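Local coordinates for probable endoglucanase (Gluconacetobacter xylinus, PDB 1WZZ), which hydrolyses internal beta-1,4-glucosidic linkages of cellulose and related beta-glucans, acting on carboxymethylcellulose as a family 8 endoglucanase, at residues Q21-F26 with M55-S60; S69-A74 with P125-D130; M142-K145 with V150-M153. One frame throughout, in Å; residues are numbered along the deposited sequence.

Overall arrangement
All three contacts lie in an (alpha/alpha)6-barrel enzyme of glycoside hydrolase family 8; contacts 1 and 2 join its helices, and contact 3 is a beta hairpin attached to them. Contacts 1 and 2 are buried and touch each other: helices 48-61 and 64-77 follow one another in the chain, and Ala58 CB lies 3.5 Å from Met70 CE. Contact 3, only partly buried, follows directly from helix 125-142, the helix whose first turns serve contact 2. Contacts 1 and 3 sit on opposite sides of the chain's centre, with their own centres about 31 Å apart. Chemistry follows place: rings and methyls in contact 1, rings plus one weak indole-carboxylate bond in contact 2, and backbone hydrogen bonds in contact 3.

Contact 1: residues Q21-F26 with M55-S60; sequences QQWAIF and MLFAAS
Leu56 O, just ahead of the Phe57 and Ala58 that meet Trp23, is gripped twice: by Ser60 N at 2.9 Å and by Ser60 OG at 2.8 Å. The two donors come from opposite faces of the carbonyl plane, and the OG bond ties the serine hydroxyl back onto its own helix. Across the contact the chemistry is apolar. Phe57 CB presses on Trp23 CE3 at 3.4 Å, while Ala58 CB stands over the face of the indole, 4.1 Å from the centroid of the six-membered ring of Trp23, a CH-pi contact. The segments run roughly antiparallel, at 139°, with axes 9.5 Å apart, as helices 18-30 and 48-61 of the (alpha/alpha)6 barrel. Phe57 has CG anti to its carbonyl carbon (chi1 -58°), which carries the ring to Phe26. There its CD2-CE2 edge points at the Phe26 face in a T-shaped pair, planes at 88° and the centroids of the Phe26 and Phe57 rings 5.1 Å apart. Leu322 of helix 315-331 also touches Phe57, and Met70 of helix 64-77 packs on both Trp23 and Ala58. The indole nitrogen has its polar partner outside the two segments: Trp23 NE1 is hydrogen-bonded to Asp63 OD2.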
ATOM      1  N   GLN A  21       6.800  15.287 -12.631  1.00 14.69           N
ATOM      2  CA  GLN A  21       7.263  16.418 -11.829  1.00 15.51           C
ATOM      3  C   GLN A  21       7.349  16.108 -10.348  1.00 13.83           C
ATOM      4  O   GLN A  21       8.291  16.531  -9.663  1.00 13.27           O
ATOM      5  CB  GLN A  21       6.355  17.614 -12.067  1.00 17.25           C
ATOM      6  CG  GLN A  21       6.420  18.030 -13.521  1.00 22.55           C
ATOM      7  CD  GLN A  21       5.639  19.265 -13.780  1.00 27.30           C
ATOM      8  OE1 GLN A  21       4.546  19.427 -13.256  1.00 29.37           O
ATOM      9  NE2 GLN A  21       6.186  20.156 -14.610  1.00 31.67           N
ATOM     10  N   GLN A  22       6.352  15.383  -9.841  1.00 11.61           N
ATOM     11  CA  GLN A  22       6.380  15.023  -8.429  1.00 11.52           C
ATOM     12  C   GLN A  22       7.451  13.967  -8.164  1.00 11.47           C
ATOM     13  O   GLN A  22       8.102  13.996  -7.133  1.00 12.23           O
ATOM     14  CB  GLN A  22       4.998  14.543  -7.966  1.00 11.15           C
ATOM     15  CG  GLN A  22       3.953  15.631  -8.110  1.00 15.13           C
ATOM     16  CD  GLN A  22       4.345  16.916  -7.374  1.00 14.43           C
ATOM     17  OE1 GLN A  22       4.716  16.894  -6.208  1.00 15.33           O
ATOM     18  NE2 GLN A  22       4.257  18.046  -8.083  1.00 17.33           N
ATOM     19  N   TRP A  23       7.629  13.027  -9.091  1.00 12.96           N
ATOM     20  CA  TRP A  23       8.681  12.031  -8.936  1.00 13.66           C
ATOM     21  C   TRP A  23      10.052  12.744  -8.847  1.00 11.12           C
ATOM     22  O   TRP A  23      10.920  12.342  -8.058  1.00 13.65           O
ATOM     23  CB  TRP A  23       8.670  11.061 -10.144  1.00 12.98           C
ATOM     24  CG  TRP A  23       9.969  10.270 -10.261  1.00 13.01           C
ATOM     25  CD1 TRP A  23      10.854  10.315 -11.301  1.00 14.88           C
ATOM     26  CD2 TRP A  23      10.538   9.371  -9.286  1.00 14.06           C
ATOM     27  NE1 TRP A  23      11.940   9.511 -11.032  1.00 13.49           N
ATOM     28  CE2 TRP A  23      11.774   8.918  -9.811  1.00 12.21           C
ATOM     29  CE3 TRP A  23      10.136   8.908  -8.024  1.00 13.41           C
ATOM     30  CZ2 TRP A  23      12.609   8.029  -9.121  1.00 13.37           C
ATOM     31  CZ3 TRP A  23      10.987   8.006  -7.326  1.00 15.06           C
ATOM     32  CH2 TRP A  23      12.205   7.585  -7.888  1.00 13.63           C
ATOM     33  N   ALA A  24      10.254  13.779  -9.657  1.00 11.51           N
ATOM     34  CA  ALA A  24      11.536  14.481  -9.605  1.00 14.95           C
ATOM     35  C   ALA A  24      11.843  14.978  -8.208  1.00 13.09           C
ATOM     36  O   ALA A  24      12.996  14.926  -7.752  1.00 14.05           O
ATOM     37  CB  ALA A  24      11.556  15.636 -10.594  1.00 13.49           C
ATOM     38  N   ILE A  25      10.815  15.456  -7.503  1.00 11.79           N
ATOM     39  CA  ILE A  25      11.014  15.929  -6.142  1.00 12.66           C
ATOM     40  C   ILE A  25      11.297  14.763  -5.196  1.00 12.51           C
ATOM     41  O   ILE A  25      12.214  14.810  -4.385  1.00 13.70           O
ATOM     42  CB  ILE A  25       9.766  16.733  -5.653  1.00 13.98           C
ATOM     43  CG1 ILE A  25       9.582  17.957  -6.557  1.00 13.58           C
ATOM     44  CG2 ILE A  25       9.943  17.157  -4.172  1.00 13.08           C
ATOM     45  CD1 ILE A  25       8.218  18.658  -6.349  1.00 14.69           C
ATOM     46  N   PHE A  26      10.517  13.693  -5.314  1.00 12.69           N
ATOM     47  CA  PHE A  26      10.707  12.534  -4.461  1.00 12.99           C
ATOM     48  C   PHE A  26      12.128  11.953  -4.618  1.00 14.66           C
ATOM     49  O   PHE A  26      12.805  11.619  -3.642  1.00 15.16           O
ATOM     50  CB  PHE A  26       9.677  11.473  -4.844  1.00 14.46           C
ATOM     51  CG  PHE A  26       9.677  10.268  -3.935  1.00 15.81           C
ATOM     52  CD1 PHE A  26       8.765  10.168  -2.882  1.00 17.93           C
ATOM     53  CD2 PHE A  26      10.539   9.225  -4.171  1.00 16.92           C
ATOM     54  CE1 PHE A  26       8.716   9.014  -2.081  1.00 19.72           C
ATOM     55  CE2 PHE A  26      10.500   8.075  -3.384  1.00 18.41           C
ATOM     56  CZ  PHE A  26       9.582   7.976  -2.340  1.00 19.20           C
HETATM   57  N   MSE A  55      10.015   2.407  -6.931  1.00 12.34           N
HETATM   58  CA  MSE A  55       9.993   1.763  -8.227  1.00 12.06           C
HETATM   59  C   MSE A  55       8.697   2.076  -8.973  1.00 12.35           C
HETATM   60  O   MSE A  55       8.686   2.311 -10.168  1.00 11.99           O
HETATM   61  CB  MSE A  55      10.156   0.242  -8.055  1.00 10.94           C
HETATM   62  CG  MSE A  55      11.580  -0.112  -7.651  1.00 13.14           C
HETATM   63 SE   MSE A  55      11.713  -1.980  -7.060  1.00 16.62          SE
HETATM   64  CE  MSE A  55      11.044  -2.838  -8.625  1.00 14.32           C
ATOM     65  N   LEU A  56       7.583   2.070  -8.252  1.00 11.07           N
ATOM     66  CA  LEU A  56       6.324   2.355  -8.921  1.00 11.79           C
ATOM     67  C   LEU A  56       6.326   3.773  -9.477  1.00 12.30           C
ATOM     68  O   LEU A  56       5.877   4.020 -10.600  1.00 11.73           O
ATOM     69  CB  LEU A  56       5.155   2.181  -7.935  1.00 12.06           C
ATOM     70  CG  LEU A  56       3.797   2.592  -8.497  1.00 12.54           C
ATOM     71  CD1 LEU A  56       3.360   1.662  -9.635  1.00 15.68           C
ATOM     72  CD2 LEU A  56       2.781   2.537  -7.363  1.00 13.82           C
ATOM     73  N   PHE A  57       6.831   4.703  -8.682  1.00 11.77           N
ATOM     74  CA  PHE A  57       6.867   6.103  -9.092  1.00 11.41           C
ATOM     75  C   PHE A  57       7.808   6.283 -10.297  1.00 11.76           C
ATOM     76  O   PHE A  57       7.460   6.984 -11.246  1.00 12.33           O
ATOM     77  CB  PHE A  57       7.352   6.986  -7.942  1.00 12.99           C
ATOM     78  CG  PHE A  57       6.513   6.890  -6.700  1.00 13.41           C
ATOM     79  CD1 PHE A  57       5.196   6.392  -6.757  1.00 13.60           C
ATOM     80  CD2 PHE A  57       7.028   7.315  -5.473  1.00 13.28           C
ATOM     81  CE1 PHE A  57       4.413   6.321  -5.605  1.00 14.32           C
ATOM     82  CE2 PHE A  57       6.236   7.250  -4.301  1.00 13.17           C
ATOM     83  CZ  PHE A  57       4.932   6.752  -4.379  1.00 11.90           C
ATOM     84  N   ALA A  58       8.995   5.676 -10.250  1.00 12.93           N
ATOM     85  CA  ALA A  58       9.922   5.799 -11.385  1.00 14.77           C
ATOM     86  C   ALA A  58       9.328   5.190 -12.658  1.00 15.28           C
ATOM     87  O   ALA A  58       9.442   5.760 -13.747  1.00 14.52           O
ATOM     88  CB  ALA A  58      11.278   5.146 -11.050  1.00 13.04           C
ATOM     89  N   ALA A  59       8.699   4.023 -12.547  1.00 13.84           N
ATOM     90  CA  ALA A  59       8.091   3.411 -13.719  1.00 14.65           C
ATOM     91  C   ALA A  59       7.003   4.323 -14.263  1.00 16.71           C
ATOM     92  O   ALA A  59       6.915   4.576 -15.463  1.00 16.20           O
ATOM     93  CB  ALA A  59       7.511   2.034 -13.361  1.00 15.78           C
ATOM     94  N   SER A  60       6.182   4.853 -13.359  1.00 13.97           N
ATOM     95  CA  SER A  60       5.086   5.736 -13.783  1.00 16.52           C
ATOM     96  C   SER A  60       5.569   7.040 -14.433  1.00 16.25           C
ATOM     97  O   SER A  60       4.881   7.594 -15.311  1.00 18.72           O
ATOM     98  CB  SER A  60       4.190   6.045 -12.579  1.00 15.73           C
ATOM     99  OG  SER A  60       3.616   4.846 -12.048  1.00 15.88           O
TER

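Contact 2: residues S69-A74 with P125-D130; sequences SMWMWA and PDYIQD
Trp71 holds CG anti to the backbone N (chi1 172°), and Asp130 holds CG anti to the carbonyl carbon (chi1 -67°); these two settings send the indole and the carboxylate toward each other between helices 64-77 and 125-142 of the (alpha/alpha)6 barrel. The backbones stay well apart, Trp71 CA and Tyr127 CA being 9.6 Å from each other, and the junction is made by side chains alone, chiefly the indole of Trp71. Tyr127 takes part mainly through CE2, 3.7 Å from Trp71 CD1. The two rings are steeply inclined and meet obliquely, with the Tyr127 centroid 5.5 Å from that of the five-membered ring of Trp71. Leu115 of helix 105-122 touches Trp71, Tyr127 and Asp130 alike, so a third helix closes on the cluster. Tyr127 and Trp71 also have cation-pi partners, Arg124 and Arg75 respectively. A leucine in place of Trp71 would probably leave Asp130 OD2 without its indole N-H and open a gap beside the Tyr127 ring. The polar link itself is weak: Trp71 NE1 donates to Asp130 OD2 over 3.2 Å at a bent N-H...O angle of 135°, the oxygen lying at the indole edge near its plane, with Asp130 CG 3.8 Å from Trp71 CZ2.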
ATOM      1  N   SER A  69      18.195   1.129 -10.942  1.00 15.45           N
ATOM      2  CA  SER A  69      18.988   1.253  -9.743  1.00 15.48           C
ATOM      3  C   SER A  69      18.233   0.747  -8.514  1.00 15.87           C
ATOM      4  O   SER A  69      18.789   0.001  -7.710  1.00 15.22           O
ATOM      5  CB  SER A  69      19.398   2.716  -9.530  1.00 17.75           C
ATOM      6  OG  SER A  69      20.251   2.864  -8.396  1.00 18.50           O
HETATM    7  N   MSE A  70      16.971   1.151  -8.358  1.00 15.17           N
HETATM    8  CA  MSE A  70      16.206   0.722  -7.192  1.00 13.62           C
HETATM    9  C   MSE A  70      15.872  -0.755  -7.218  1.00 13.15           C
HETATM   10  O   MSE A  70      15.849  -1.396  -6.171  1.00 14.03           O
HETATM   11  CB  MSE A  70      14.906   1.534  -7.051  1.00 16.25           C
HETATM   12  CG  MSE A  70      15.184   2.991  -6.732  1.00 13.68           C
HETATM   13 SE   MSE A  70      13.505   3.984  -6.492  1.00 18.25          SE
HETATM   14  CE  MSE A  70      13.133   4.138  -8.313  1.00 14.01           C
ATOM     15  N   TRP A  71      15.587  -1.287  -8.386  1.00 12.27           N
ATOM     16  CA  TRP A  71      15.257  -2.713  -8.473  1.00 12.30           C
ATOM     17  C   TRP A  71      16.506  -3.547  -8.215  1.00 15.95           C
ATOM     18  O   TRP A  71      16.484  -4.535  -7.465  1.00 14.75           O
ATOM     19  CB  TRP A  71      14.668  -3.012  -9.843  1.00 12.76           C
ATOM     20  CG  TRP A  71      14.460  -4.464 -10.143  1.00 14.90           C
ATOM     21  CD1 TRP A  71      14.716  -5.073 -11.329  1.00 17.30           C
ATOM     22  CD2 TRP A  71      13.938  -5.497  -9.264  1.00 14.27           C
ATOM     23  NE1 TRP A  71      14.396  -6.413 -11.267  1.00 16.35           N
ATOM     24  CE2 TRP A  71      13.922  -6.703 -10.016  1.00 16.25           C
ATOM     25  CE3 TRP A  71      13.494  -5.524  -7.931  1.00 14.03           C
ATOM     26  CZ2 TRP A  71      13.480  -7.926  -9.479  1.00 15.57           C
ATOM     27  CZ3 TRP A  71      13.053  -6.756  -7.396  1.00 13.58           C
ATOM     28  CH2 TRP A  71      13.058  -7.932  -8.178  1.00 15.61           C
HETATM   29  N   MSE A  72      17.613  -3.165  -8.830  1.00 16.60           N
HETATM   30  CA  MSE A  72      18.828  -3.923  -8.542  1.00 18.57           C
HETATM   31  C   MSE A  72      19.119  -3.892  -7.034  1.00 17.73           C
HETATM   32  O   MSE A  72      19.494  -4.913  -6.458  1.00 17.75           O
HETATM   33  CB  MSE A  72      20.026  -3.370  -9.331  1.00 26.43           C
HETATM   34  CG  MSE A  72      21.316  -4.084  -9.005  1.00 35.22           C
HETATM   35 SE   MSE A  72      22.714  -3.486 -10.198  1.00 54.35          SE
HETATM   36  CE  MSE A  72      23.270  -1.919  -9.228  1.00 46.14           C
ATOM     37  N   TRP A  73      18.920  -2.748  -6.367  1.00 16.46           N
ATOM     38  CA  TRP A  73      19.182  -2.667  -4.935  1.00 15.23           C
ATOM     39  C   TRP A  73      18.207  -3.568  -4.155  1.00 14.67           C
ATOM     40  O   TRP A  73      18.612  -4.301  -3.235  1.00 15.33           O
ATOM     41  CB  TRP A  73      19.059  -1.226  -4.414  1.00 14.16           C
ATOM     42  CG  TRP A  73      19.543  -1.102  -2.977  1.00 18.39           C
ATOM     43  CD1 TRP A  73      20.822  -0.811  -2.563  1.00 18.79           C
ATOM     44  CD2 TRP A  73      18.796  -1.372  -1.779  1.00 17.54           C
ATOM     45  NE1 TRP A  73      20.909  -0.888  -1.197  1.00 20.18           N
ATOM     46  CE2 TRP A  73      19.685  -1.232  -0.690  1.00 19.51           C
ATOM     47  CE3 TRP A  73      17.463  -1.725  -1.521  1.00 17.46           C
ATOM     48  CZ2 TRP A  73      19.289  -1.433   0.632  1.00 20.50           C
ATOM     49  CZ3 TRP A  73      17.073  -1.921  -0.205  1.00 18.78           C
ATOM     50  CH2 TRP A  73      17.981  -1.777   0.856  1.00 20.16           C
ATOM     51  N   ALA A  74      16.930  -3.508  -4.501  1.00 13.64           N
ATOM     52  CA  ALA A  74      15.958  -4.347  -3.800  1.00 14.13           C
ATOM     53  C   ALA A  74      16.220  -5.838  -3.998  1.00 15.22           C
ATOM     54  O   ALA A  74      16.137  -6.614  -3.034  1.00 17.22           O
ATOM     55  CB  ALA A  74      14.519  -3.990  -4.259  1.00 14.93           C
ATOM     56  N   PRO A 125      10.961  -7.640 -21.044  1.00 14.78           N
ATOM     57  CA  PRO A 125      10.330  -8.905 -20.664  1.00 13.25           C
ATOM     58  C   PRO A 125      10.837  -9.534 -19.373  1.00 14.57           C
ATOM     59  O   PRO A 125      10.112 -10.316 -18.736  1.00 14.50           O
ATOM     60  CB  PRO A 125      10.549  -9.800 -21.909  1.00 14.15           C
ATOM     61  CG  PRO A 125      11.821  -9.234 -22.488  1.00 15.57           C
ATOM     62  CD  PRO A 125      11.639  -7.745 -22.351  1.00 16.87           C
ATOM     63  N   ASP A 126      12.072  -9.231 -18.990  1.00 12.82           N
ATOM     64  CA  ASP A 126      12.601  -9.771 -17.755  1.00 11.93           C
ATOM     65  C   ASP A 126      11.813  -9.182 -16.573  1.00 12.75           C
ATOM     66  O   ASP A 126      11.575  -9.881 -15.603  1.00 12.99           O
ATOM     67  CB  ASP A 126      14.110  -9.480 -17.620  1.00 13.53           C
ATOM     68  CG  ASP A 126      14.437  -8.001 -17.698  1.00 14.19           C
ATOM     69  OD1 ASP A 126      13.955  -7.322 -18.630  1.00 17.55           O
ATOM     70  OD2 ASP A 126      15.193  -7.528 -16.821  1.00 18.38           O
ATOM     71  N   TYR A 127      11.413  -7.907 -16.655  1.00 12.66           N
ATOM     72  CA  TYR A 127      10.624  -7.310 -15.550  1.00 11.70           C
ATOM     73  C   TYR A 127       9.255  -7.986 -15.431  1.00 12.86           C
ATOM     74  O   TYR A 127       8.724  -8.180 -14.321  1.00 13.23           O
ATOM     75  CB  TYR A 127      10.434  -5.801 -15.795  1.00 11.57           C
ATOM     76  CG  TYR A 127      11.684  -4.971 -15.660  1.00 12.69           C
ATOM     77  CD1 TYR A 127      11.700  -3.653 -16.129  1.00 13.17           C
ATOM     78  CD2 TYR A 127      12.827  -5.461 -15.039  1.00 14.06           C
ATOM     79  CE1 TYR A 127      12.811  -2.850 -15.977  1.00 14.38           C
ATOM     80  CE2 TYR A 127      13.964  -4.658 -14.882  1.00 15.08           C
ATOM     81  CZ  TYR A 127      13.942  -3.349 -15.354  1.00 15.96           C
ATOM     82  OH  TYR A 127      15.071  -2.547 -15.200  1.00 17.29           O
ATOM     83  N   ILE A 128       8.657  -8.335 -16.571  1.00 12.31           N
ATOM     84  CA  ILE A 128       7.378  -9.031 -16.539  1.00 13.09           C
ATOM     85  C   ILE A 128       7.583 -10.377 -15.832  1.00 11.51           C
ATOM     86  O   ILE A 128       6.782 -10.776 -14.977  1.00 11.68           O
ATOM     87  CB  ILE A 128       6.832  -9.243 -17.968  1.00 14.58           C
ATOM     88  CG1 ILE A 128       6.534  -7.888 -18.610  1.00 16.24           C
ATOM     89  CG2 ILE A 128       5.534 -10.109 -17.954  1.00 14.43           C
ATOM     90  CD1 ILE A 128       5.531  -7.049 -17.854  1.00 15.44           C
ATOM     91  N   GLN A 129       8.647 -11.101 -16.194  1.00 13.27           N
ATOM     92  CA  GLN A 129       8.930 -12.371 -15.529  1.00 12.55           C
ATOM     93  C   GLN A 129       9.152 -12.184 -14.024  1.00 12.86           C
ATOM     94  O   GLN A 129       8.683 -13.013 -13.213  1.00 12.36           O
ATOM     95  CB  GLN A 129      10.188 -12.987 -16.147  1.00 13.13           C
ATOM     96  CG  GLN A 129       9.941 -13.435 -17.553  1.00 15.78           C
ATOM     97  CD  GLN A 129      11.194 -13.981 -18.177  1.00 15.93           C
ATOM     98  OE1 GLN A 129      12.292 -13.692 -17.721  1.00 18.37           O
ATOM     99  NE2 GLN A 129      11.031 -14.775 -19.248  1.00 18.95           N
ATOM    100  N   ASP A 130       9.875 -11.124 -13.657  1.00 11.51           N
ATOM    101  CA  ASP A 130      10.177 -10.838 -12.238  1.00 12.77           C
ATOM    102  C   ASP A 130       8.874 -10.596 -11.471  1.00 10.82           C
ATOM    103  O   ASP A 130       8.714 -11.056 -10.326  1.00 12.13           O
ATOM    104  CB  ASP A 130      11.052  -9.605 -12.093  1.00 12.58           C
ATOM    105  CG  ASP A 130      12.448  -9.804 -12.646  1.00 17.53           C
ATOM    106  OD1 ASP A 130      12.935 -10.959 -12.689  1.00 18.24           O
ATOM    107  OD2 ASP A 130      13.056  -8.778 -13.026  1.00 19.28           O
TER

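Contact 3: residues M142-K145 with V150-M153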
HETATM    1  N   MSE A 142       0.996 -16.452   0.797  1.00 12.84           N
HETATM    2  CA  MSE A 142       0.333 -15.458   1.621  1.00 15.39           C
HETATM    3  C   MSE A 142      -1.175 -15.424   1.519  1.00 18.38           C
HETATM    4  O   MSE A 142      -1.795 -14.476   2.016  1.00 22.63           O
HETATM    5  CB  MSE A 142       0.881 -14.062   1.286  1.00 14.43           C
HETATM    6  CG  MSE A 142       2.391 -13.921   1.483  1.00 14.30           C
HETATM    7 SE   MSE A 142       2.817 -14.165   3.416  1.00 22.33          SE
HETATM    8  CE  MSE A 142       4.572 -14.977   3.250  1.00 16.90           C
ATOM      9  N   THR A 143      -1.785 -16.401   0.863  1.00 19.00           N
ATOM     10  CA  THR A 143      -3.258 -16.393   0.811  1.00 22.56           C
ATOM     11  C   THR A 143      -3.706 -17.706   1.388  1.00 27.16           C
ATOM     12  O   THR A 143      -3.129 -18.764   1.075  1.00 27.32           O
ATOM     13  CB  THR A 143      -3.860 -16.186  -0.635  1.00 21.50           C
ATOM     14  OG1 THR A 143      -3.585 -17.312  -1.475  1.00 24.42           O
ATOM     15  CG2 THR A 143      -3.273 -14.948  -1.271  1.00 22.34           C
HETATM   16  N   MSE A 144      -4.714 -17.636   2.252  1.00 26.45           N
HETATM   17  CA  MSE A 144      -5.232 -18.817   2.921  1.00 29.27           C
HETATM   18  C   MSE A 144      -6.644 -18.570   3.461  1.00 28.26           C
HETATM   19  O   MSE A 144      -7.188 -17.483   3.338  1.00 22.80           O
HETATM   20  CB  MSE A 144      -4.353 -19.163   4.096  1.00 35.61           C
HETATM   21  CG  MSE A 144      -4.539 -18.205   5.229  1.00 41.14           C
HETATM   22 SE   MSE A 144      -3.605 -18.829   6.789  1.00 63.05          SE
HETATM   23  CE  MSE A 144      -4.347 -20.591   6.969  1.00 42.76           C
ATOM     24  N   LYS A 145      -7.183 -19.579   4.136  1.00 29.10           N
ATOM     25  CA  LYS A 145      -8.547 -19.527   4.663  1.00 26.02           C
ATOM     26  C   LYS A 145      -8.745 -18.995   6.059  1.00 27.54           C
ATOM     27  O   LYS A 145      -7.962 -19.245   6.975  1.00 28.51           O
ATOM     28  CB  LYS A 145      -9.159 -20.930   4.537  1.00 30.97           C
ATOM     29  CG  LYS A 145      -9.073 -21.453   3.117  1.00 30.66           C
ATOM     30  CD  LYS A 145      -9.313 -22.966   3.023  1.00 40.28           C
ATOM     31  CE  LYS A 145     -10.703 -23.356   3.505  1.00 41.90           C
ATOM     32  NZ  LYS A 145     -10.970 -24.810   3.258  1.00 46.37           N
ATOM     33  N   VAL A 150     -10.981 -16.270   1.685  1.00 16.31           N
ATOM     34  CA  VAL A 150      -9.580 -16.598   1.352  1.00 16.12           C
ATOM     35  C   VAL A 150      -8.978 -15.202   1.532  1.00 15.86           C
ATOM     36  O   VAL A 150      -9.373 -14.246   0.841  1.00 18.58           O
ATOM     37  CB  VAL A 150      -9.386 -17.055  -0.065  1.00 18.40           C
ATOM     38  CG1 VAL A 150      -7.866 -17.204  -0.361  1.00 20.54           C
ATOM     39  CG2 VAL A 150     -10.018 -18.446  -0.231  1.00 23.79           C
ATOM     40  N   VAL A 151      -8.058 -15.081   2.475  1.00 15.39           N
ATOM     41  CA  VAL A 151      -7.477 -13.776   2.785  1.00 13.41           C
ATOM     42  C   VAL A 151      -6.020 -13.650   2.415  1.00 17.08           C
ATOM     43  O   VAL A 151      -5.345 -14.653   2.228  1.00 15.52           O
ATOM     44  CB  VAL A 151      -7.608 -13.493   4.275  1.00 15.48           C
ATOM     45  CG1 VAL A 151      -9.119 -13.668   4.672  1.00 14.40           C
ATOM     46  CG2 VAL A 151      -6.744 -14.491   5.099  1.00 17.68           C
ATOM     47  N   LEU A 152      -5.557 -12.398   2.348  1.00 14.49           N
ATOM     48  CA  LEU A 152      -4.169 -12.073   2.046  1.00 14.79           C
ATOM     49  C   LEU A 152      -3.485 -11.754   3.392  1.00 15.48           C
ATOM     50  O   LEU A 152      -3.842 -10.784   4.055  1.00 15.33           O
ATOM     51  CB  LEU A 152      -4.158 -10.845   1.137  1.00 17.53           C
ATOM     52  CG  LEU A 152      -2.838 -10.277   0.644  1.00 19.83           C
ATOM     53  CD1 LEU A 152      -2.199 -11.230  -0.390  1.00 20.24           C
ATOM     54  CD2 LEU A 152      -3.131  -8.901  -0.004  1.00 20.47           C
HETATM   55  N   MSE A 153      -2.497 -12.560   3.805  1.00 15.10           N
HETATM   56  CA  MSE A 153      -1.794 -12.348   5.080  1.00 15.21           C
HETATM   57  C   MSE A 153      -0.805 -11.175   4.954  1.00 13.26           C
HETATM   58  O   MSE A 153      -0.227 -10.971   3.891  1.00 14.64           O
HETATM   59  CB  MSE A 153      -0.999 -13.614   5.506  1.00 19.80           C
HETATM   60  CG  MSE A 153      -1.835 -14.847   5.761  1.00 21.62           C
HETATM   61 SE   MSE A 153      -0.870 -16.034   7.011  1.00 35.18          SE
HETATM   62  CE  MSE A 153       0.960 -15.868   6.296  1.00 20.29           C
TER
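Met144 and Val151 form the hydrogen-bonded pair of this antiparallel hairpin, each giving its N-H to the other's carbonyl. Val151 N reaches Met144 O at 2.7 Å with an N-H...O angle of 161°, and Met144 N reaches Val151 O at 3.0 Å. A third bond continues the pattern past the end of the strands: Met153 N donates to Met142 O over 2.7 Å in an almost straight bond (170°), with the donor in the carbonyl plane. Val151 O receives a further, weaker approach from Thr143 CA at 3.1 Å, a CA-H...O contact at the non-hydrogen-bonded pair Thr143-Leu152. The outward-facing Val150 N and Leu152 N bond Asp195 OD2 and Tyr172 OH respectively; separately, Met153 O accepts from Thr105 OG1. Thr143 OG1 lies between its own backbone N and carbonyl carbon (chi1 68°) and bonds Leu139 O of helix 125-142, which leaves its CG2 to meet Leu152 CD1 at 4.0 Å. Beside Val151, the selenium atoms of the selenomethionines Met144 and Met153 lie 3.9 Å apart, and Met153 CE reaches Met142 SE at 3.8 Å. Helix 188-202 touches the hairpin through Val192, on Thr143 and Val150, and through Leu199, on Val151, while the side chain of Leu152 is about 7 Å from that of Asp106, the predicted nucleophile. Three bonds hold the two segments to each other, while Val150 N, Leu152 N and Met153 O are bonded to residues beyond the hairpin, so backbone groups also tie it to its surroundings.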